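Local structure of uncharacterized protein MJ1062 (Methanocaldococcus jannaschii, 3EO4) at residues L47-E50 with E51-S54. The protein is of unknown function, but this GNAT-type domain probably transfers acyl groups, within a longer protein that may also transfer hexosyl groups. Residues are numbered along the deposited sequence; the frame is centred on the assembly and turned at random.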
# COMPACT_ATOMS: atom_id res chain seq x y z
N LEU A 47 -2.95 9.91 -3.30
CA LEU A 47 -2.75 10.11 -4.75
C LEU A 47 -3.94 9.67 -5.57
O LEU A 47 -4.74 8.87 -5.11
CB LEU A 47 -1.53 9.30 -5.18
CG LEU A 47 -0.14 9.93 -5.24
CD1 LEU A 47 0.09 11.09 -4.26
CD2 LEU A 47 0.91 8.85 -5.10
N LYS A 48 -4.06 10.17 -6.79
CA LYS A 48 -5.04 9.62 -7.73
C LYS A 48 -4.27 8.80 -8.76
O LYS A 48 -3.16 9.17 -9.15
CB LYS A 48 -5.85 10.75 -8.39
CG LYS A 48 -6.46 11.68 -7.36
CD LYS A 48 -7.38 12.72 -7.98
CE LYS A 48 -7.61 13.83 -6.98
NZ LYS A 48 -8.56 14.84 -7.51
N TRP A 49 -4.85 7.68 -9.20
CA TRP A 49 -4.22 6.85 -10.22
C TRP A 49 -3.76 7.69 -11.44
O TRP A 49 -2.61 7.57 -11.87
CB TRP A 49 -5.15 5.72 -10.66
CG TRP A 49 -4.57 4.87 -11.76
CD1 TRP A 49 -4.96 4.84 -13.07
CD2 TRP A 49 -3.52 3.90 -11.63
NE1 TRP A 49 -4.20 3.93 -13.76
CE2 TRP A 49 -3.30 3.34 -12.90
CE3 TRP A 49 -2.72 3.46 -10.55
CZ2 TRP A 49 -2.34 2.35 -13.14
CZ3 TRP A 49 -1.74 2.48 -10.79
CH2 TRP A 49 -1.57 1.94 -12.07
N GLU A 50 -4.62 8.55 -11.97
CA GLU A 50 -4.24 9.34 -13.15
C GLU A 50 -2.95 10.12 -12.93
O GLU A 50 -2.08 10.11 -13.79
CB GLU A 50 -5.40 10.22 -13.64
CG GLU A 50 -5.63 11.45 -12.80
CD GLU A 50 -7.06 11.62 -12.37
OE1 GLU A 50 -7.77 12.42 -13.04
OE2 GLU A 50 -7.48 10.94 -11.38
N GLU A 51 -2.78 10.73 -11.75
CA GLU A 51 -1.55 11.44 -11.39
C GLU A 51 -0.36 10.48 -11.26
O GLU A 51 0.73 10.74 -11.74
CB GLU A 51 -1.70 12.15 -10.05
CG GLU A 51 -2.86 13.13 -9.94
CD GLU A 51 -3.14 13.54 -8.48
OE1 GLU A 51 -2.72 12.82 -7.52
OE2 GLU A 51 -3.83 14.58 -8.30
N HIS A 52 -0.59 9.39 -10.55
CA HIS A 52 0.43 8.39 -10.37
C HIS A 52 0.90 7.79 -11.71
O HIS A 52 2.09 7.57 -11.92
CB HIS A 52 -0.12 7.31 -9.46
CG HIS A 52 0.89 6.28 -9.07
ND1 HIS A 52 2.06 6.59 -8.40
CD2 HIS A 52 0.90 4.94 -9.24
CE1 HIS A 52 2.75 5.49 -8.19
NE2 HIS A 52 2.07 4.47 -8.68
N TYR A 53 -0.05 7.51 -12.59
CA TYR A 53 0.25 6.83 -13.83
C TYR A 53 0.88 7.80 -14.83
O TYR A 53 1.74 7.43 -15.63
CB TYR A 53 -1.02 6.17 -14.41
CG TYR A 53 -0.71 5.17 -15.50
CD1 TYR A 53 -0.03 4.00 -15.19
CD2 TYR A 53 -1.06 5.41 -16.83
CE1 TYR A 53 0.28 3.07 -16.15
CE2 TYR A 53 -0.75 4.48 -17.82
CZ TYR A 53 -0.08 3.31 -17.45
OH TYR A 53 0.27 2.34 -18.36
N SER A 54 0.46 9.05 -14.77
CA SER A 54 1.07 10.08 -15.60
C SER A 54 2.54 10.31 -15.17
O SER A 54 3.40 10.50 -16.03
CB SER A 54 0.24 11.35 -15.57
OG SER A 54 1.00 12.47 -15.94
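W49 and Y53, one turn apart on helix 49-58, illustrate how i to i+4 aromatic residues pack along a helix. Both rings leave the backbone with CG anti to N (chi1 178° and -166°) and run side by side. Their planes are nearly parallel but slid apart, with little overlap and W49 CZ2 3.5 Å from Y53 CD1. Y53 CB sits over one indole face, 4.1 Å from the five-membered-ring centroid, a CH-pi contact. H52 completes the cluster: W49 CZ3 meets the imidazole at its edge, 3.9 Å from H52 CD2. H52 is buried, its NE2 bonded to L24 O and its side chain packed on M28, which ties the cluster to helix 24-31. In the GNAT fold these helices belong to the segment joining the first two long strands, here 13-18 and 63-71. W49 also packs across the dimer interface, with R76 of the second subunit in a cation-pi contact; an alanine here would probably leave that guanidinium without its aromatic partner and open a gap beside Y53 and H52. By contrast, the flank carrying E50, E51 and S54 is solvent-facing and looser. There the side chain of E51, three residues on, caps the backbone N-H of the N-cap residue K48: K48 N donates to E51 OE1 over 3.1 Å, nearly straight at 165° but from well above the carboxylate plane. The extended K48 side chain lies across the E51 carboxylate, NZ stopping 4.8 Å from OE2, and makes a cation-pi contact with F101 of the second subunit.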